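Local structure of hydrogenase 3 maturation protease (2E85) at residues Met16-Ala21 with Pro126-Ile131; Leu56-Leu61 with Glu106-Val111. The protein removes a C-terminal peptide of 32 residues from the precursor of HycE, the large subunit of hydrogenase 3, as a step in its maturation. The protein carries 1 engineered substitution. One frame throughout, in Å; residues are numbered along the deposited sequence.

Contact 1 (Met16-Ala21 with Pro126-Ile131); sequences MGDDGA and PMTQPI. With CA (calcium ion), chain F.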
# COMPACT_ATOMS: atom_id res chain seq x y z
N MET B 16 -13.73 -17.15 4.41
CA MET B 16 -14.24 -16.21 5.41
C MET B 16 -15.71 -15.83 5.18
O MET B 16 -16.10 -14.66 5.33
CB MET B 16 -13.32 -14.99 5.52
CG MET B 16 -11.95 -15.29 6.16
SD MET B 16 -11.99 -15.71 7.96
CE MET B 16 -12.27 -14.15 8.66
N GLY B 17 -16.52 -16.84 4.84
CA GLY B 17 -17.98 -16.65 4.70
C GLY B 17 -18.33 -15.64 3.62
O GLY B 17 -17.91 -15.79 2.46
N ASP B 18 -19.13 -14.64 3.99
CA ASP B 18 -19.55 -13.64 3.01
C ASP B 18 -18.39 -12.81 2.45
O ASP B 18 -18.55 -12.19 1.39
CB ASP B 18 -20.64 -12.72 3.58
CG ASP B 18 -22.00 -13.40 3.70
OD1 ASP B 18 -22.24 -14.38 2.95
OD2 ASP B 18 -22.82 -12.93 4.55
N ASP B 19 -17.23 -12.81 3.13
CA ASP B 19 -16.03 -12.20 2.53
C ASP B 19 -15.60 -12.88 1.22
O ASP B 19 -14.70 -12.36 0.51
CB ASP B 19 -14.84 -12.18 3.50
CG ASP B 19 -13.78 -11.20 3.05
OD1 ASP B 19 -14.19 -10.07 2.70
OD2 ASP B 19 -12.59 -11.56 2.97
N GLY B 20 -16.21 -14.02 0.91
CA GLY B 20 -15.96 -14.75 -0.34
C GLY B 20 -16.60 -14.15 -1.59
O GLY B 20 -16.49 -14.72 -2.67
N ALA B 21 -17.26 -13.00 -1.44
CA ALA B 21 -18.05 -12.46 -2.55
C ALA B 21 -17.14 -12.23 -3.77
O ALA B 21 -17.50 -12.57 -4.91
CB ALA B 21 -18.72 -11.20 -2.14
N PRO B 126 -20.37 -20.42 5.80
CA PRO B 126 -20.96 -20.46 4.47
C PRO B 126 -21.22 -19.02 4.01
O PRO B 126 -21.15 -18.10 4.83
CB PRO B 126 -22.28 -21.18 4.71
CG PRO B 126 -22.66 -20.78 6.12
CD PRO B 126 -21.35 -20.80 6.85
N MET B 127 -21.45 -18.84 2.72
CA MET B 127 -21.94 -17.56 2.19
C MET B 127 -23.46 -17.50 2.36
O MET B 127 -24.16 -18.50 2.16
CB MET B 127 -21.55 -17.43 0.71
CG MET B 127 -22.05 -16.18 -0.00
SD MET B 127 -21.36 -16.05 -1.68
CE MET B 127 -19.68 -16.56 -1.32
N THR B 128 -23.99 -16.33 2.69
CA THR B 128 -25.44 -16.21 2.83
C THR B 128 -26.13 -15.84 1.52
O THR B 128 -25.51 -15.31 0.60
CB THR B 128 -25.84 -15.25 3.97
OG1 THR B 128 -25.46 -13.91 3.63
CG2 THR B 128 -25.20 -15.67 5.31
N GLN B 129 -27.41 -16.17 1.40
CA GLN B 129 -28.11 -15.99 0.13
C GLN B 129 -28.08 -14.56 -0.43
O GLN B 129 -27.91 -14.41 -1.65
CB GLN B 129 -29.55 -16.50 0.25
CG GLN B 129 -30.28 -16.66 -1.07
CD GLN B 129 -29.62 -17.67 -1.98
OE1 GLN B 129 -29.40 -18.83 -1.60
NE2 GLN B 129 -29.31 -17.24 -3.18
N PRO B 130 -28.33 -13.53 0.40
CA PRO B 130 -28.28 -12.16 -0.13
C PRO B 130 -26.96 -11.79 -0.78
O PRO B 130 -26.93 -11.02 -1.76
CB PRO B 130 -28.56 -11.32 1.10
CG PRO B 130 -29.49 -12.15 1.86
CD PRO B 130 -28.80 -13.50 1.79
N ILE B 131 -25.87 -12.37 -0.29
CA ILE B 131 -24.56 -12.08 -0.87
C ILE B 131 -24.40 -12.85 -2.19
O ILE B 131 -23.87 -12.32 -3.16
CB ILE B 131 -23.45 -12.37 0.19
CG1 ILE B 131 -23.39 -11.20 1.18
CG2 ILE B 131 -22.09 -12.57 -0.48
CD1 ILE B 131 -24.54 -11.15 2.18
CA CA F . -13.38 -8.02 1.92
O HOH W 1 -12.29 -5.96 2.54
O HOH W 2 -10.96 -7.72 1.76
O HOH W 3 -13.43 -7.72 4.15
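The carboxylate of Asp18 is the flat group of this contact, with Ile131 over one face and Thr128 and Met127 along its edge. Ile131 CG1 stands almost directly above Asp18 CG at 3.6 Å, and Ile131 CD1 lies over Asp18 OD2. At the edge, Thr128 N gives a nearly straight bond (170°) to the syn lone pair of Asp18 OD1, 2.6 Å away. Met127 CA and CG lie beside the same OD1, at 3.3 and 3.5 Å. Thr128 OG1 donates to Asp18 OD2 at 3.0 Å, also from the syn side but 20° out of the carboxylate plane, toward Ile131. Thr128 CG2 lies slightly to the other side of that plane. With OG1 set between its own backbone N and carbonyl carbon (chi1 67°), Thr128 offers both donors to one carboxylate. It is the N-cap residue of helix 129-141, yet its hydroxyl makes no capping bond. Asp18 OD2 also accepts from the backbone N of Asp119 and of Ile120. Four bonds therefore fix the carboxylate's rotation.

Around the carboxylate, Met127 bends at chi3 and packs CE on the Gly20 carbonyl group. Ala21 CB meets Ile131 CG2 at 4.0 Å. Asp19 turns away from the contact, and its OD1 binds calcium with Asp65, Ala66 and three waters. As in related proteases, Asp19 probably also binds nickel.

The contact joins a 3-10 turn at the start of helix 21-31 to the beginning of helix 129-141. The loop that follows strand 111-116 packs against both segments through Pro118, Asp119 and Ile120.

Contact 2 (Leu56-Leu61 with Glu106-Val111); sequences LRPTRL and EDIGEV. With CA (calcium ion), chain G.
Leu61 and Glu110 share the single direct hydrogen bond between these segments. Leu61 N donates to Glu110 O at 2.8 Å. The same carbonyl oxygen receives a CA-H...O contact from Arg60 CA at 3.3 Å. One residue on, Val111 CA makes the matching contact to Leu61 O. Leu61 and Val111 point to the same face of the sheet and lie side by side, with Leu61 CD2 4.1 Å from Val111 CG1.

Ile108 fills the corner beside this pairing. Its chi1 of -63° splits the two branches over Pro58: CG1 touches Pro58 CG at 3.9 Å, and CG2 reaches Pro58 O at 3.6 Å. CG2 also packs near Leu61 CB. Water 4 donates to Pro58 O and Asp107 O, bridging the two backbones.

Arg60 and Glu110 run alongside each other, but their charged ends do not meet. Arg60 CD is 3.7 Å from Glu110 OE1, and the guanidinium and carboxylate planes are 38° apart. A bend at chi3 (67°) turns the guanidinium to other partners: a salt bridge with Asp6 and a bond to Trp145 O.

Farther out, Glu106 OE1 binds calcium at 2.3 Å. Gln103, Asp102 of the second subunit and four waters complete the site. Asp107 OD1 accepts from water 5 of that shell, while its OD2 bonds to Tyr99 of the second subunit.

Gly109, with positive phi, follows the last weakly bonded turn of helix 97-108 and leads into strand 111-116. Helix 50-56 likewise leads through a short loop into strand 60-66. Two helix-to-strand turns thus meet where these neighbouring parallel strands start to pair, at the Leu61-Val111 bridge, within the mixed five-stranded sheet of an alpha/beta fold.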
# COMPACT_ATOMS: atom_id res chain seq x y z
N LEU B 56 -0.92 -4.46 -17.10
CA LEU B 56 -2.05 -4.68 -18.02
C LEU B 56 -2.43 -3.39 -18.77
O LEU B 56 -3.08 -3.45 -19.83
CB LEU B 56 -3.24 -5.26 -17.26
CG LEU B 56 -3.17 -6.76 -16.96
CD1 LEU B 56 -4.21 -7.11 -15.86
CD2 LEU B 56 -3.37 -7.60 -18.23
N ARG B 57 -2.00 -2.25 -18.23
CA ARG B 57 -2.30 -0.93 -18.82
C ARG B 57 -3.79 -0.74 -19.15
O ARG B 57 -4.17 -0.37 -20.28
CB ARG B 57 -1.42 -0.69 -20.05
CG ARG B 57 0.08 -0.77 -19.75
CD ARG B 57 0.90 -0.57 -21.00
NE ARG B 57 0.53 -1.57 -22.00
CZ ARG B 57 1.08 -1.70 -23.20
NH1 ARG B 57 2.07 -0.90 -23.59
NH2 ARG B 57 0.64 -2.66 -24.01
N PRO B 58 -4.66 -0.96 -18.15
CA PRO B 58 -6.08 -0.82 -18.42
C PRO B 58 -6.49 0.63 -18.59
O PRO B 58 -5.78 1.55 -18.15
CB PRO B 58 -6.74 -1.38 -17.16
CG PRO B 58 -5.71 -1.29 -16.11
CD PRO B 58 -4.39 -1.33 -16.75
N THR B 59 -7.62 0.79 -19.25
CA THR B 59 -8.31 2.07 -19.38
C THR B 59 -9.35 2.23 -18.26
O THR B 59 -9.76 3.34 -17.92
CB THR B 59 -9.01 2.18 -20.76
OG1 THR B 59 -9.81 1.01 -20.99
CG2 THR B 59 -7.96 2.27 -21.87
N ARG B 60 -9.81 1.10 -17.73
CA ARG B 60 -10.83 1.12 -16.69
C ARG B 60 -10.60 -0.04 -15.75
O ARG B 60 -10.33 -1.15 -16.18
CB ARG B 60 -12.23 1.01 -17.31
CG ARG B 60 -13.37 0.73 -16.33
CD ARG B 60 -14.70 0.99 -16.98
NE ARG B 60 -15.00 0.05 -18.06
CZ ARG B 60 -16.13 0.05 -18.77
NH1 ARG B 60 -17.08 0.94 -18.50
NH2 ARG B 60 -16.32 -0.85 -19.71
N LEU B 61 -10.65 0.25 -14.45
CA LEU B 61 -10.46 -0.76 -13.42
C LEU B 61 -11.69 -0.77 -12.47
O LEU B 61 -12.03 0.28 -11.90
CB LEU B 61 -9.23 -0.43 -12.60
CG LEU B 61 -9.02 -1.34 -11.37
CD1 LEU B 61 -8.68 -2.75 -11.75
CD2 LEU B 61 -7.96 -0.74 -10.47
N GLU B 106 -4.47 7.64 -10.84
CA GLU B 106 -3.51 8.45 -11.58
C GLU B 106 -2.97 7.71 -12.80
O GLU B 106 -2.62 8.34 -13.81
CB GLU B 106 -2.39 8.91 -10.66
CG GLU B 106 -2.90 9.92 -9.63
CD GLU B 106 -1.87 10.34 -8.58
OE1 GLU B 106 -0.69 9.94 -8.69
OE2 GLU B 106 -2.26 11.08 -7.65
N ASP B 107 -2.94 6.39 -12.73
CA ASP B 107 -2.36 5.57 -13.79
C ASP B 107 -3.39 4.98 -14.75
O ASP B 107 -3.04 4.56 -15.86
CB ASP B 107 -1.53 4.44 -13.19
CG ASP B 107 -0.28 4.94 -12.49
OD1 ASP B 107 0.05 6.14 -12.62
OD2 ASP B 107 0.36 4.13 -11.82
N ILE B 108 -4.66 4.97 -14.34
CA ILE B 108 -5.69 4.28 -15.10
C ILE B 108 -6.78 5.21 -15.59
O ILE B 108 -7.16 5.17 -16.76
CB ILE B 108 -6.26 3.06 -14.33
CG1 ILE B 108 -5.14 2.04 -14.13
CG2 ILE B 108 -7.42 2.43 -15.10
CD1 ILE B 108 -4.09 2.38 -13.09
N GLY B 109 -7.32 6.06 -14.71
CA GLY B 109 -8.18 7.12 -15.21
C GLY B 109 -9.67 6.83 -15.23
O GLY B 109 -10.47 7.76 -15.33
N GLU B 110 -10.07 5.56 -15.17
CA GLU B 110 -11.34 5.27 -14.53
C GLU B 110 -11.16 4.09 -13.58
O GLU B 110 -10.86 2.98 -14.02
CB GLU B 110 -12.45 4.99 -15.52
CG GLU B 110 -13.80 4.81 -14.85
CD GLU B 110 -14.94 4.90 -15.84
OE1 GLU B 110 -14.69 4.66 -17.04
OE2 GLU B 110 -16.08 5.21 -15.42
N VAL B 111 -11.34 4.37 -12.29
CA VAL B 111 -11.29 3.37 -11.21
C VAL B 111 -12.60 3.40 -10.44
O VAL B 111 -13.04 4.47 -9.99
CB VAL B 111 -10.07 3.61 -10.29
CG1 VAL B 111 -10.00 2.57 -9.16
CG2 VAL B 111 -8.80 3.61 -11.10
CA CA G . 1.16 8.54 -8.87
O HOH W 4 -3.11 2.12 -17.52
O HOH W 5 0.02 6.78 -10.05
O HOH W 6 1.19 9.74 -11.02
O HOH W 7 3.29 7.59 -9.33
O HOH W 8 1.81 6.33 -8.58

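Overall arrangement
Contacts 1 and 2 lie on opposite sides of the chain's centre, with their own centres 28 Å apart. Their nearest atoms are about 15 Å apart. Along the chain the order is 16-21, 56-61, 106-111, 126-131, so both segments of contact 2 fall between those of contact 1. The central sheet connects them. Contact 2 sits where strands 60-66 and 111-116 begin. Contact 1 lies beyond the far end of the sheet, in loops that lead into helices 21-31 and 129-141. Strand 60-66 runs from contact 2 to Asp65, which shares a calcium with Asp19 of contact 1. Contact 1 thus lies at the metal-site end, where nickel probably also binds, and contact 2 at the opposite end.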